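Local coordinates for (R)-specific secondary-alkylsulfatase (Pseudomonas sp., PDB 4AXH), which hydrolyses (R)-secondary-alkyl sulfates with strict inversion of configuration, using a zinc-dependent site to give (S)-alcohols and sulfate, at residues F118-M121 with Y125-R128; N381-L386 with T422-V427. One frame throughout, in Å; residues are numbered along the deposited sequence.

Interaction 1 (F118-M121 with Y125-R128); sequences FEVM and YQVR
Phe118 and Gln126 form a hydrogen-bonded antiparallel pair in the β-hairpin built from strands 116-119 and 124-128. Phe118 N donates to Gln126 O at 2.9 Å, and the return bond from Gln126 N to Phe118 O has the same length. The next pair, Glu119 with Tyr125, is of the non-hydrogen-bonded kind; beyond it Val120 and Met121 make a classic β bulge.

On the face that carries Phe118, the guanidinium of Arg128 stacks on the phenyl ring. The planes are 14° apart, which makes the stack flat; Arg128 CZ lies 3.8 Å from the Phe118 ring centroid and 11° off its normal, which meets the cation-pi criterion. A bend at chi3 (-67°) folds the arginine back over the ring, where its NH2 comes within 3.6 Å of Phe118 CE2. The Arg128 side chain is about 8 Å from that of the zinc ligand His355.

On the other face Glu119 runs alongside Tyr125, with Glu119 CG 3.6 Å from Tyr125 CE2 and Glu119 OE2 3.1 Å from Tyr125 OH. The chemistry is split by face: an aliphatic chain follows the tyrosine ring with a carboxylate near the hydroxyl, whereas the Phe118 ring probably helps stabilise a largely buried positive charge.

Interaction 2 (N381-L386 with T422-V427); sequences NRALNL and TNLRAV
Val427 presses on Ala383 where helix 420-431 packs against helix 362-388. Its CB already makes contact, 3.7 Å from Ala383 CB. From there the branches part. CG1, anti to the backbone N (chi1 -177°), extends beside the same methyl, again at 3.7 Å from Ala383 CB, whereas CG2 lies farther back, 4.4 Å from Ala383 CB. The valine thus applies CB and one branch to a single carbon.

One turn earlier, Leu424 reaches the same alanine from another side. Its tip does the touching: Leu424 CD2 is 4.4 Å from Ala383 CB, a looser approach than the valine's. The leucine carbonyl also borders this methyl, with Leu424 O 4.3 Å from Ala383 CB. Ala383 therefore lies against a pair of residues spaced i and i+3 on the other helix. Its short side chain permits the backbones to come close, as the 6.0 Å between Ala383 CA and Leu424 CA attests. The interface is small, with 172 Å² buried over both segments, and wholly apolar in its side-chain contacts.

Val427 also touches the sulfate-binding residue Leu319, whose backbone N-H is accepted in a hydrogen bond by Asn423 OD1, so helix 420-431 backs the sulfate-binding loop and probably borders the substrate pocket. Arg425 and Asn385 bond to the second subunit, through a salt bridge to its Asp443 and a hydrogen bond to its Ile558 O, placing this helix pair at the dimer interface. Helix 393-400 flanks the pair, bringing Ile396 to Ala383 and Val400 to Leu424.

In the fold
Read from the N terminus, interaction 1 comes first and closes a loop of three residues, pairing neighbouring strands of the eight-stranded sheet in the metallo-β-lactamase part. The chain then supplies all the zinc ligands and most of the sulfate-binding residues before interaction 2 opens on helix 362-388. That contact closes a longer loop of 35 residues, which includes helix 393-400, and joins helix 362-388 to helix 420-431 in the alkyl sulfatase dimerisation region. The two loops follow in series, neither nesting nor crossing. The centres of interaction 1 and interaction 2 are about 37 Å apart. Their nearest atoms are about 22 Å apart, so they tie separate parts of the fold.

Interaction 1 (F118-M121 with Y125-R128)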
ATOM      1  N   PHE A 118     -16.867  34.018   9.311  1.00 29.92           N
ATOM      2  CA  PHE A 118     -16.115  34.280  10.526  1.00 28.48           C
ATOM      3  C   PHE A 118     -14.881  35.102  10.271  1.00 35.94           C
ATOM      4  O   PHE A 118     -14.095  34.747   9.389  1.00 36.26           O
ATOM      5  CB  PHE A 118     -15.638  32.941  11.132  1.00 29.61           C
ATOM      6  CG  PHE A 118     -16.667  31.892  11.435  1.00 30.46           C
ATOM      7  CD1 PHE A 118     -17.089  31.005  10.451  1.00 32.21           C
ATOM      8  CD2 PHE A 118     -17.146  31.724  12.728  1.00 32.49           C
ATOM      9  CE1 PHE A 118     -18.028  30.020  10.740  1.00 33.47           C
ATOM     10  CE2 PHE A 118     -18.095  30.750  13.011  1.00 34.60           C
ATOM     11  CZ  PHE A 118     -18.514  29.887  12.021  1.00 32.21           C
ATOM     12  N   GLU A 119     -14.620  36.120  11.119  1.00 35.75           N
ATOM     13  CA  GLU A 119     -13.370  36.889  11.050  1.00 36.18           C
ATOM     14  C   GLU A 119     -12.304  36.147  11.860  1.00 39.94           C
ATOM     15  O   GLU A 119     -12.591  35.678  12.947  1.00 40.57           O
ATOM     16  CB  GLU A 119     -13.566  38.305  11.603  1.00 37.65           C
ATOM     17  CG  GLU A 119     -12.436  39.282  11.320  1.00 46.45           C
ATOM     18  CD  GLU A 119     -12.713  40.704  11.775  1.00 71.53           C
ATOM     19  OE1 GLU A 119     -13.171  40.898  12.926  1.00 51.49           O
ATOM     20  OE2 GLU A 119     -12.453  41.635  10.979  1.00 84.77           O
ATOM     21  N   VAL A 120     -11.104  36.003  11.312  1.00 35.57           N
ATOM     22  CA  VAL A 120      -9.976  35.385  11.997  1.00 35.20           C
ATOM     23  C   VAL A 120      -9.143  36.545  12.537  1.00 42.13           C
ATOM     24  O   VAL A 120      -8.757  36.567  13.701  1.00 43.68           O
ATOM     25  CB  VAL A 120      -9.144  34.457  11.076  1.00 38.76           C
ATOM     26  CG1 VAL A 120      -7.909  33.898  11.801  1.00 38.45           C
ATOM     27  CG2 VAL A 120     -10.000  33.329  10.498  1.00 38.03           C
ATOM     28  N   MET A 121      -8.913  37.519  11.682  1.00 40.47           N
ATOM     29  CA  MET A 121      -8.173  38.764  11.900  1.00 40.51           C
ATOM     30  C   MET A 121      -8.772  39.799  10.922  1.00 46.99           C
ATOM     31  O   MET A 121      -9.353  39.380   9.919  1.00 46.95           O
ATOM     32  CB  MET A 121      -6.699  38.551  11.522  1.00 42.18           C
ATOM     33  CG  MET A 121      -5.986  37.700  12.474  1.00 45.64           C
ATOM     34  SD  MET A 121      -4.248  37.864  12.282  1.00 50.28           S
ATOM     35  CE  MET A 121      -3.746  36.997  13.756  1.00 47.06           C
ATOM     36  N   TYR A 125     -10.975  36.361   6.619  1.00 36.78           N
ATOM     37  CA  TYR A 125     -12.227  35.700   6.933  1.00 36.21           C
ATOM     38  C   TYR A 125     -12.257  34.244   6.466  1.00 39.60           C
ATOM     39  O   TYR A 125     -11.377  33.785   5.728  1.00 38.90           O
ATOM     40  CB  TYR A 125     -13.420  36.489   6.362  1.00 38.23           C
ATOM     41  CG  TYR A 125     -13.426  37.937   6.793  1.00 42.80           C
ATOM     42  CD1 TYR A 125     -12.618  38.878   6.159  1.00 43.91           C
ATOM     43  CD2 TYR A 125     -14.220  38.368   7.847  1.00 45.09           C
ATOM     44  CE1 TYR A 125     -12.566  40.197   6.598  1.00 45.17           C
ATOM     45  CE2 TYR A 125     -14.221  39.704   8.251  1.00 47.60           C
ATOM     46  CZ  TYR A 125     -13.382  40.611   7.633  1.00 55.41           C
ATOM     47  OH  TYR A 125     -13.344  41.923   8.045  1.00 63.25           O
ATOM     48  N   GLN A 126     -13.273  33.508   6.924  1.00 34.96           N
ATOM     49  CA  GLN A 126     -13.427  32.119   6.593  1.00 33.79           C
ATOM     50  C   GLN A 126     -14.897  31.784   6.518  1.00 37.97           C
ATOM     51  O   GLN A 126     -15.688  32.268   7.339  1.00 39.10           O
ATOM     52  CB  GLN A 126     -12.728  31.285   7.668  1.00 34.78           C
ATOM     53  CG  GLN A 126     -12.116  29.994   7.168  1.00 31.87           C
ATOM     54  CD  GLN A 126     -11.003  29.506   8.072  1.00 43.72           C
ATOM     55  OE1 GLN A 126      -9.969  28.963   7.464  1.00 44.37           O
ATOM     56  NE2 GLN A 126     -11.096  29.528   9.309  1.00 23.66           N
ATOM     57  N   VAL A 127     -15.271  30.984   5.511  1.00 32.27           N
ATOM     58  CA  VAL A 127     -16.623  30.475   5.359  1.00 30.53           C
ATOM     59  C   VAL A 127     -16.500  29.004   5.655  1.00 31.97           C
ATOM     60  O   VAL A 127     -15.747  28.269   4.983  1.00 29.72           O
ATOM     61  CB  VAL A 127     -17.297  30.746   3.987  1.00 35.10           C
ATOM     62  CG1 VAL A 127     -18.732  30.208   3.976  1.00 34.98           C
ATOM     63  CG2 VAL A 127     -17.289  32.236   3.646  1.00 34.67           C
ATOM     64  N   ARG A 128     -17.199  28.595   6.714  1.00 28.98           N
ATOM     65  CA  ARG A 128     -17.213  27.227   7.210  1.00 29.18           C
ATOM     66  C   ARG A 128     -18.642  26.734   7.304  1.00 33.12           C
ATOM     67  O   ARG A 128     -19.541  27.521   7.606  1.00 34.53           O
ATOM     68  CB  ARG A 128     -16.587  27.188   8.624  1.00 31.41           C
ATOM     69  CG  ARG A 128     -15.210  27.816   8.732  1.00 33.84           C
ATOM     70  CD  ARG A 128     -14.381  27.185   9.813  1.00 38.94           C
ATOM     71  NE  ARG A 128     -14.898  27.453  11.151  1.00 39.89           N
ATOM     72  CZ  ARG A 128     -14.602  28.525  11.880  1.00 56.88           C
ATOM     73  NH1 ARG A 128     -13.783  29.465  11.406  1.00 56.84           N
ATOM     74  NH2 ARG A 128     -15.130  28.680  13.070  1.00 24.01           N
TER

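Interaction 2 (N381-L386 with T422-V427)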
ATOM      1  N   ASN A 381       5.438   4.287  13.918  1.00 33.18           N
ATOM      2  CA  ASN A 381       6.412   3.692  14.820  1.00 32.11           C
ATOM      3  C   ASN A 381       5.903   2.603  15.732  1.00 38.35           C
ATOM      4  O   ASN A 381       6.617   1.625  15.913  1.00 40.02           O
ATOM      5  CB  ASN A 381       7.181   4.753  15.593  1.00 26.94           C
ATOM      6  CG  ASN A 381       7.912   5.771  14.757  1.00 39.92           C
ATOM      7  OD1 ASN A 381       8.396   5.500  13.638  1.00 39.39           O
ATOM      8  ND2 ASN A 381       8.036   6.976  15.304  1.00 26.11           N
ATOM      9  N   ARG A 382       4.701   2.748  16.333  1.00 34.88           N
ATOM     10  CA  ARG A 382       4.185   1.711  17.240  1.00 34.23           C
ATOM     11  C   ARG A 382       3.832   0.450  16.455  1.00 40.24           C
ATOM     12  O   ARG A 382       4.164  -0.652  16.904  1.00 42.40           O
ATOM     13  CB  ARG A 382       3.001   2.206  18.068  1.00 30.08           C
ATOM     14  CG  ARG A 382       2.285   1.138  18.930  1.00 42.85           C
ATOM     15  CD  ARG A 382       2.591   1.220  20.421  1.00 40.49           C
ATOM     16  NE  ARG A 382       3.835   0.543  20.758  1.00 35.34           N
ATOM     17  CZ  ARG A 382       3.918  -0.472  21.601  1.00 49.31           C
ATOM     18  NH1 ARG A 382       2.838  -0.917  22.217  1.00 21.63           N
ATOM     19  NH2 ARG A 382       5.089  -1.049  21.843  1.00 54.72           N
ATOM     20  N   ALA A 383       3.188   0.617  15.287  1.00 33.90           N
ATOM     21  CA  ALA A 383       2.822  -0.483  14.425  1.00 33.23           C
ATOM     22  C   ALA A 383       4.085  -1.244  14.012  1.00 37.61           C
ATOM     23  O   ALA A 383       4.143  -2.455  14.251  1.00 36.36           O
ATOM     24  CB  ALA A 383       2.043   0.023  13.204  1.00 33.25           C
ATOM     25  N   LEU A 384       5.120  -0.528  13.486  1.00 33.62           N
ATOM     26  CA  LEU A 384       6.404  -1.121  13.077  1.00 34.41           C
ATOM     27  C   LEU A 384       7.067  -1.852  14.258  1.00 42.74           C
ATOM     28  O   LEU A 384       7.638  -2.931  14.088  1.00 41.68           O
ATOM     29  CB  LEU A 384       7.330  -0.023  12.556  1.00 34.82           C
ATOM     30  CG  LEU A 384       7.762  -0.017  11.070  1.00 39.62           C
ATOM     31  CD1 LEU A 384       6.974  -1.003  10.217  1.00 38.67           C
ATOM     32  CD2 LEU A 384       7.736   1.400  10.496  1.00 39.93           C
ATOM     33  N   ASN A 385       6.928  -1.291  15.472  1.00 42.15           N
ATOM     34  CA  ASN A 385       7.427  -1.903  16.705  1.00 41.66           C
ATOM     35  C   ASN A 385       6.736  -3.260  16.913  1.00 44.55           C
ATOM     36  O   ASN A 385       7.412  -4.284  16.957  1.00 45.80           O
ATOM     37  CB  ASN A 385       7.210  -0.968  17.909  1.00 37.88           C
ATOM     38  CG  ASN A 385       7.753  -1.505  19.211  1.00 49.24           C
ATOM     39  OD1 ASN A 385       7.050  -2.180  19.975  1.00 38.40           O
ATOM     40  ND2 ASN A 385       9.017  -1.224  19.490  1.00 37.72           N
ATOM     41  N   LEU A 386       5.397  -3.264  16.987  1.00 38.95           N
ATOM     42  CA  LEU A 386       4.595  -4.462  17.207  1.00 36.39           C
ATOM     43  C   LEU A 386       4.701  -5.498  16.068  1.00 45.50           C
ATOM     44  O   LEU A 386       4.645  -6.695  16.356  1.00 48.12           O
ATOM     45  CB  LEU A 386       3.147  -4.105  17.535  1.00 34.37           C
ATOM     46  CG  LEU A 386       2.903  -3.358  18.849  1.00 36.68           C
ATOM     47  CD1 LEU A 386       1.417  -2.966  18.984  1.00 36.43           C
ATOM     48  CD2 LEU A 386       3.269  -4.216  20.080  1.00 35.75           C
ATOM     49  N   THR A 422      -8.169   1.016  12.239  1.00 34.48           N
ATOM     50  CA  THR A 422      -8.032   1.003  10.779  1.00 34.23           C
ATOM     51  C   THR A 422      -6.629   1.421  10.352  1.00 42.28           C
ATOM     52  O   THR A 422      -6.011   0.716   9.543  1.00 44.30           O
ATOM     53  CB  THR A 422      -9.104   1.909  10.170  1.00 32.14           C
ATOM     54  OG1 THR A 422     -10.376   1.532  10.692  1.00 28.94           O
ATOM     55  CG2 THR A 422      -9.087   1.921   8.640  1.00 24.01           C
ATOM     56  N   ASN A 423      -6.132   2.562  10.906  1.00 37.16           N
ATOM     57  CA  ASN A 423      -4.824   3.129  10.614  1.00 36.37           C
ATOM     58  C   ASN A 423      -3.689   2.241  11.035  1.00 38.61           C
ATOM     59  O   ASN A 423      -2.716   2.158  10.293  1.00 38.44           O
ATOM     60  CB  ASN A 423      -4.688   4.527  11.191  1.00 35.80           C
ATOM     61  CG  ASN A 423      -5.450   5.573  10.404  1.00 45.35           C
ATOM     62  OD1 ASN A 423      -5.859   5.365   9.235  1.00 40.32           O
ATOM     63  ND2 ASN A 423      -5.652   6.734  11.031  1.00 21.59           N
ATOM     64  N   LEU A 424      -3.798   1.566  12.197  1.00 33.27           N
ATOM     65  CA  LEU A 424      -2.758   0.608  12.632  1.00 33.33           C
ATOM     66  C   LEU A 424      -2.711  -0.577  11.650  1.00 37.77           C
ATOM     67  O   LEU A 424      -1.632  -0.971  11.209  1.00 38.52           O
ATOM     68  CB  LEU A 424      -2.983   0.099  14.074  1.00 32.26           C
ATOM     69  CG  LEU A 424      -2.837   1.114  15.204  1.00 34.89           C
ATOM     70  CD1 LEU A 424      -3.437   0.583  16.440  1.00 34.57           C
ATOM     71  CD2 LEU A 424      -1.379   1.514  15.452  1.00 33.25           C
ATOM     72  N   ARG A 425      -3.894  -1.075  11.251  1.00 32.68           N
ATOM     73  CA  ARG A 425      -4.043  -2.154  10.271  1.00 31.62           C
ATOM     74  C   ARG A 425      -3.450  -1.684   8.944  1.00 33.41           C
ATOM     75  O   ARG A 425      -2.674  -2.421   8.358  1.00 33.13           O
ATOM     76  CB  ARG A 425      -5.529  -2.613  10.168  1.00 31.25           C
ATOM     77  CG  ARG A 425      -5.989  -3.357  11.443  1.00 32.49           C
ATOM     78  CD  ARG A 425      -7.333  -4.061  11.391  1.00 21.82           C
ATOM     79  NE  ARG A 425      -8.421  -3.191  11.801  1.00 28.85           N
ATOM     80  CZ  ARG A 425      -9.258  -3.425  12.803  1.00 42.07           C
ATOM     81  NH1 ARG A 425      -9.187  -4.556  13.489  1.00 34.97           N
ATOM     82  NH2 ARG A 425     -10.194  -2.547  13.105  1.00 34.66           N
ATOM     83  N   ALA A 426      -3.702  -0.411   8.555  1.00 28.76           N
ATOM     84  CA  ALA A 426      -3.183   0.233   7.345  1.00 28.00           C
ATOM     85  C   ALA A 426      -1.660   0.251   7.277  1.00 33.49           C
ATOM     86  O   ALA A 426      -1.105   0.004   6.196  1.00 32.57           O
ATOM     87  CB  ALA A 426      -3.751   1.662   7.186  1.00 27.97           C
ATOM     88  N   VAL A 427      -0.982   0.589   8.412  1.00 31.98           N
ATOM     89  CA  VAL A 427       0.513   0.638   8.506  1.00 31.67           C
ATOM     90  C   VAL A 427       1.057  -0.807   8.249  1.00 35.67           C
ATOM     91  O   VAL A 427       2.044  -0.960   7.536  1.00 34.39           O
ATOM     92  CB  VAL A 427       1.079   1.298   9.817  1.00 33.69           C
ATOM     93  CG1 VAL A 427       2.611   1.371   9.817  1.00 33.27           C
ATOM     94  CG2 VAL A 427       0.505   2.700  10.026  1.00 33.05           C
TER